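Local atomic coordinates of glycosyl hydrolases family 2, sugar binding domain protein (Bacteroides uniformis str. 3978 T3 ii, PDB entry 6D1P), a protein that probably hydrolyses O-glycosidic bonds as a glycoside hydrolase family 2 beta-glucuronidase of a human gut bacterium. Residues V680-T692 and L700-T712. Residues are numbered along the deposited sequence; the frame is centred on the assembly and turned at random.
Sequences VPLREGNNKITAT and LDDEIQQEYQTRT
Asn686 hands an amide N-H to Gln705: ND2 lies 2.6 Å from OE1 in a nearly straight bond (171°), with the acceptor in the plane of the Asn686 amide, while the two amide planes are turned 46° apart. At the far end of segment 700-712, Thr710 OG1 donates to Glu684 OE2 at 2.7 Å, coming down from above the carboxylate plane. Thr692 OG1 reaches Asp701 OD1, which Arg699 also holds in a salt bridge. Between these side-chain bonds the backbones pair antiparallel, with Ile689 and Ile704 exchanging two bonds, each 2.9 Å from N to O, and Ala691 and Asp702 exchanging a second, slightly longer pair.

Asn687 ties down the approach to its strand. Its CG stands anti to the carbonyl carbon (chi1 -69°), swinging the amide back so that ND2 meets Arg683 O at 2.8 Å and OD1 accepts from Arg683 N; Asn657 supplies a second donor to OD1. With an alanine here, both backbone groups of Arg683 would probably lose these mates and the 682-684 loop would be freer to move beside Tyr708. That ring lies crosswise to Leu682, whose CB sits over one face, 4.1 Å from the centroid, while Arg683 O lies at the ring edge and Lys636 O takes the hydroxyl. On the same face of the sheet, Ile689 CB packs against Ile704 CG1 at 4.1 Å, and Leu654 and Ile625 extend this apolar layer. On the other face, Thr690 CG2 rests on the CB and CG of Glu703.

The whole is a beta hairpin, strands 685-695 and 698-709, flanked by strands 651-656 and 632-634 in a mixed sheet, consistent with the immunoglobulin-like beta sandwich expected of a DUF4982 domain.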
loop_
_atom_site.group_PDB
_atom_site.type_symbol
_atom_site.label_atom_id
_atom_site.label_comp_id
_atom_site.label_asym_id
_atom_site.label_seq_id
_atom_site.Cartn_x
_atom_site.Cartn_y
_atom_site.Cartn_z
ATOM N N VAL A 680 -25.191 14.016 -46.247
ATOM C CA VAL A 680 -26.044 12.891 -46.613
ATOM C C VAL A 680 -27.311 12.922 -45.766
ATOM O O VAL A 680 -27.264 13.338 -44.600
ATOM C CB VAL A 680 -25.294 11.557 -46.442
ATOM C CG1 VAL A 680 -26.201 10.399 -46.726
ATOM C CG2 VAL A 680 -24.050 11.471 -47.342
ATOM N N PRO A 681 -28.463 12.524 -46.301
ATOM C CA PRO A 681 -29.609 12.263 -45.430
ATOM C C PRO A 681 -29.414 10.942 -44.708
ATOM O O PRO A 681 -28.876 9.977 -45.261
ATOM C CB PRO A 681 -30.788 12.191 -46.409
ATOM C CG PRO A 681 -30.168 11.655 -47.661
ATOM C CD PRO A 681 -28.817 12.354 -47.726
ATOM N N LEU A 682 -29.839 10.909 -43.453
ATOM C CA LEU A 682 -29.926 9.668 -42.705
ATOM C C LEU A 682 -31.364 9.508 -42.253
ATOM O O LEU A 682 -32.020 10.483 -41.860
ATOM C CB LEU A 682 -28.973 9.656 -41.498
ATOM C CG LEU A 682 -27.491 9.941 -41.774
ATOM C CD1 LEU A 682 -26.732 10.161 -40.472
ATOM C CD2 LEU A 682 -26.869 8.817 -42.574
ATOM N N ARG A 683 -31.870 8.294 -42.345
ATOM C CA ARG A 683 -33.206 8.090 -41.821
ATOM C C ARG A 683 -33.128 7.743 -40.344
ATOM O O ARG A 683 -32.093 7.292 -39.842
ATOM C CB ARG A 683 -33.945 7.000 -42.591
ATOM C CG ARG A 683 -33.085 5.823 -43.001
ATOM C CD ARG A 683 -33.837 4.969 -44.000
ATOM N NE ARG A 683 -32.972 3.995 -44.657
ATOM C CZ ARG A 683 -33.309 3.329 -45.761
ATOM N NH1 ARG A 683 -34.494 3.540 -46.329
ATOM N NH2 ARG A 683 -32.465 2.457 -46.305
ATOM N N GLU A 684 -34.231 8.004 -39.643
ATOM C CA GLU A 684 -34.413 7.462 -38.310
ATOM C C GLU A 684 -34.130 5.971 -38.327
ATOM O O GLU A 684 -34.467 5.276 -39.286
ATOM C CB GLU A 684 -35.833 7.714 -37.825
ATOM C CG GLU A 684 -36.257 9.153 -37.917
ATOM C CD GLU A 684 -37.405 9.468 -36.981
ATOM O OE1 GLU A 684 -37.926 8.528 -36.326
ATOM O OE2 GLU A 684 -37.773 10.664 -36.896
ATOM N N GLY A 685 -33.497 5.486 -37.275
ATOM C CA GLY A 685 -33.177 4.081 -37.208
ATOM C C GLY A 685 -31.791 3.805 -37.748
ATOM O O GLY A 685 -30.918 4.676 -37.767
ATOM N N ASN A 686 -31.591 2.567 -38.195
ATOM C CA ASN A 686 -30.276 2.140 -38.654
ATOM C C ASN A 686 -29.978 2.711 -40.030
ATOM O O ASN A 686 -30.880 2.970 -40.832
ATOM C CB ASN A 686 -30.183 0.616 -38.703
ATOM C CG ASN A 686 -28.744 0.110 -38.633
ATOM O OD1 ASN A 686 -27.870 0.720 -37.987
ATOM N ND2 ASN A 686 -28.489 -1.016 -39.297
ATOM N N ASN A 687 -28.693 2.902 -40.301
ATOM C CA ASN A 687 -28.224 3.354 -41.604
ATOM C C ASN A 687 -26.949 2.603 -41.948
ATOM O O ASN A 687 -26.072 2.438 -41.093
ATOM C CB ASN A 687 -27.954 4.857 -41.616
ATOM C CG ASN A 687 -29.209 5.673 -41.515
ATOM O OD1 ASN A 687 -29.715 6.168 -42.522
ATOM N ND2 ASN A 687 -29.732 5.822 -40.302
ATOM N N LYS A 688 -26.853 2.137 -43.190
ATOM C CA LYS A 688 -25.630 1.511 -43.674
ATOM C C LYS A 688 -24.863 2.519 -44.519
ATOM O O LYS A 688 -25.443 3.179 -45.385
ATOM C CB LYS A 688 -25.929 0.248 -44.474
ATOM C CG LYS A 688 -24.703 -0.606 -44.733
ATOM C CD LYS A 688 -25.116 -1.992 -45.220
ATOM C CE LYS A 688 -24.486 -2.311 -46.571
ATOM N NZ LYS A 688 -25.221 -3.426 -47.286
ATOM N N ILE A 689 -23.576 2.668 -44.225
ATOM C CA ILE A 689 -22.700 3.607 -44.912
ATOM C C ILE A 689 -21.483 2.822 -45.350
ATOM O O ILE A 689 -20.807 2.205 -44.521
ATOM C CB ILE A 689 -22.293 4.790 -44.019
ATOM C CG1 ILE A 689 -23.466 5.752 -43.850
ATOM C CG2 ILE A 689 -21.086 5.519 -44.604
ATOM C CD1 ILE A 689 -23.617 6.300 -42.451
ATOM N N THR A 690 -21.225 2.803 -46.648
ATOM C CA THR A 690 -20.069 2.094 -47.162
ATOM C C THR A 690 -19.247 3.032 -48.021
ATOM O O THR A 690 -19.732 4.053 -48.510
ATOM C CB THR A 690 -20.472 0.871 -47.983
ATOM O OG1 THR A 690 -21.172 1.313 -49.152
ATOM C CG2 THR A 690 -21.362 -0.049 -47.164
ATOM N N ALA A 691 -17.998 2.637 -48.226
ATOM C CA ALA A 691 -17.055 3.397 -49.022
ATOM C C ALA A 691 -16.187 2.443 -49.815
ATOM O O ALA A 691 -15.818 1.365 -49.333
ATOM C CB ALA A 691 -16.156 4.298 -48.154
ATOM N N THR A 692 -15.854 2.859 -51.031
ATOM C CA THR A 692 -14.875 2.159 -51.839
ATOM C C THR A 692 -13.839 3.160 -52.331
ATOM O O THR A 692 -14.180 4.220 -52.869
ATOM C CB THR A 692 -15.543 1.426 -53.009
ATOM O OG1 THR A 692 -16.460 0.455 -52.488
ATOM C CG2 THR A 692 -14.497 0.721 -53.856
ATOM N N LEU A 700 -10.576 -0.959 -52.504
ATOM C CA LEU A 700 -10.633 -1.055 -51.055
ATOM C C LEU A 700 -12.063 -0.797 -50.584
ATOM O O LEU A 700 -12.847 -0.136 -51.269
ATOM C CB LEU A 700 -9.650 -0.075 -50.410
ATOM C CG LEU A 700 -8.231 -0.638 -50.263
ATOM C CD1 LEU A 700 -7.490 -0.688 -51.590
ATOM C CD2 LEU A 700 -7.437 0.161 -49.266
ATOM N N ASP A 701 -12.414 -1.353 -49.427
ATOM C CA ASP A 701 -13.784 -1.270 -48.948
ATOM C C ASP A 701 -13.781 -1.016 -47.453
ATOM O O ASP A 701 -12.893 -1.477 -46.739
ATOM C CB ASP A 701 -14.583 -2.559 -49.235
ATOM C CG ASP A 701 -14.608 -2.926 -50.714
ATOM O OD1 ASP A 701 -14.879 -2.038 -51.553
ATOM O OD2 ASP A 701 -14.357 -4.113 -51.035
ATOM N N ASP A 702 -14.791 -0.285 -46.990
ATOM C CA ASP A 702 -15.048 -0.137 -45.569
ATOM C C ASP A 702 -16.542 0.084 -45.405
ATOM O O ASP A 702 -17.232 0.474 -46.352
ATOM C CB ASP A 702 -14.230 1.019 -44.961
ATOM C CG ASP A 702 -14.360 1.116 -43.435
ATOM O OD1 ASP A 702 -14.531 0.075 -42.763
ATOM O OD2 ASP A 702 -14.287 2.253 -42.909
ATOM N N GLU A 703 -17.038 -0.177 -44.193
ATOM C CA GLU A 703 -18.462 -0.077 -43.902
ATOM C C GLU A 703 -18.665 0.184 -42.413
ATOM O O GLU A 703 -18.019 -0.438 -41.569
ATOM C CB GLU A 703 -19.226 -1.358 -44.308
ATOM C CG GLU A 703 -20.640 -1.461 -43.689
ATOM C CD GLU A 703 -21.226 -2.890 -43.668
ATOM O OE1 GLU A 703 -21.025 -3.644 -44.652
ATOM O OE2 GLU A 703 -21.891 -3.250 -42.660
ATOM N N ILE A 704 -19.576 1.099 -42.100
ATOM C CA ILE A 704 -20.063 1.271 -40.744
ATOM C C ILE A 704 -21.580 1.351 -40.800
ATOM O O ILE A 704 -22.172 1.653 -41.838
ATOM C CB ILE A 704 -19.495 2.530 -40.052
ATOM C CG1 ILE A 704 -20.101 3.801 -40.661
ATOM C CG2 ILE A 704 -17.969 2.558 -40.137
ATOM C CD1 ILE A 704 -19.675 5.073 -39.956
ATOM N N GLN A 705 -22.208 1.071 -39.663
ATOM C CA GLN A 705 -23.628 1.314 -39.478
ATOM C C GLN A 705 -23.794 2.254 -38.300
ATOM O O GLN A 705 -23.020 2.187 -37.343
ATOM C CB GLN A 705 -24.388 0.007 -39.236
ATOM C CG GLN A 705 -24.191 -1.028 -40.339
ATOM C CD GLN A 705 -25.080 -2.243 -40.149
ATOM O OE1 GLN A 705 -26.126 -2.167 -39.497
ATOM N NE2 GLN A 705 -24.665 -3.378 -40.716
ATOM N N GLN A 706 -24.783 3.140 -38.373
ATOM C CA GLN A 706 -25.047 4.071 -37.285
ATOM C C GLN A 706 -26.543 4.318 -37.186
ATOM O O GLN A 706 -27.221 4.460 -38.201
ATOM C CB GLN A 706 -24.334 5.425 -37.474
ATOM C CG GLN A 706 -22.830 5.369 -37.658
ATOM C CD GLN A 706 -22.229 6.733 -37.997
ATOM O OE1 GLN A 706 -22.750 7.459 -38.854
ATOM N NE2 GLN A 706 -21.139 7.098 -37.302
ATOM N N GLU A 707 -27.052 4.380 -35.962
ATOM C CA GLU A 707 -28.412 4.844 -35.762
ATOM C C GLU A 707 -28.466 6.356 -35.907
ATOM O O GLU A 707 -27.512 7.070 -35.598
ATOM C CB GLU A 707 -28.925 4.443 -34.380
ATOM C CG GLU A 707 -28.915 2.944 -34.117
ATOM C CD GLU A 707 -30.162 2.256 -34.631
ATOM O OE1 GLU A 707 -31.194 2.949 -34.813
ATOM O OE2 GLU A 707 -30.106 1.023 -34.855
ATOM N N TYR A 708 -29.599 6.849 -36.376
ATOM C CA TYR A 708 -29.822 8.282 -36.466
ATOM C C TYR A 708 -30.999 8.612 -35.577
ATOM O O TYR A 708 -32.089 8.056 -35.754
ATOM C CB TYR A 708 -30.078 8.723 -37.910
ATOM C CG TYR A 708 -30.174 10.218 -38.042
ATOM C CD1 TYR A 708 -29.098 11.036 -37.689
ATOM C CD2 TYR A 708 -31.335 10.825 -38.499
ATOM C CE1 TYR A 708 -29.179 12.422 -37.795
ATOM C CE2 TYR A 708 -31.427 12.211 -38.614
ATOM C CZ TYR A 708 -30.346 13.004 -38.261
ATOM O OH TYR A 708 -30.428 14.377 -38.369
ATOM N N GLN A 709 -30.777 9.495 -34.617
ATOM C CA GLN A 709 -31.765 9.804 -33.596
ATOM C C GLN A 709 -32.202 11.249 -33.754
ATOM O O GLN A 709 -31.378 12.167 -33.685
ATOM C CB GLN A 709 -31.200 9.546 -32.199
ATOM C CG GLN A 709 -31.949 10.230 -31.061
ATOM C CD GLN A 709 -31.317 9.933 -29.703
ATOM O OE1 GLN A 709 -30.861 8.809 -29.447
ATOM N NE2 GLN A 709 -31.271 10.943 -28.832
ATOM N N THR A 710 -33.498 11.445 -33.964
ATOM C CA THR A 710 -34.047 12.769 -34.177
ATOM C C THR A 710 -34.730 13.320 -32.947
ATOM O O THR A 710 -34.947 14.529 -32.871
ATOM C CB THR A 710 -35.039 12.750 -35.343
ATOM O OG1 THR A 710 -36.093 11.821 -35.054
ATOM C CG2 THR A 710 -34.327 12.329 -36.616
ATOM N N ARG A 711 -35.061 12.479 -31.977
ATOM C CA ARG A 711 -35.576 13.010 -30.728
ATOM C C ARG A 711 -34.435 13.651 -29.943
ATOM O O ARG A 711 -33.296 13.172 -29.958
ATOM C CB ARG A 711 -36.279 11.912 -29.930
ATOM C CG ARG A 711 -37.504 11.375 -30.655
ATOM C CD ARG A 711 -38.587 10.859 -29.714
ATOM N NE ARG A 711 -38.768 11.716 -28.541
ATOM C CZ ARG A 711 -39.714 11.526 -27.622
ATOM N NH1 ARG A 711 -39.813 12.331 -26.564
ATOM N NH2 ARG A 711 -40.568 10.520 -27.766
ATOM N N THR A 712 -34.729 14.788 -29.326
ATOM C CA THR A 712 -33.799 15.482 -28.455
ATOM C C THR A 712 -33.959 14.963 -27.021
ATOM O O THR A 712 -34.851 14.165 -26.727
ATOM C CB THR A 712 -34.051 16.976 -28.548
ATOM O OG1 THR A 712 -35.435 17.209 -28.282
ATOM C CG2 THR A 712 -33.738 17.469 -29.962
#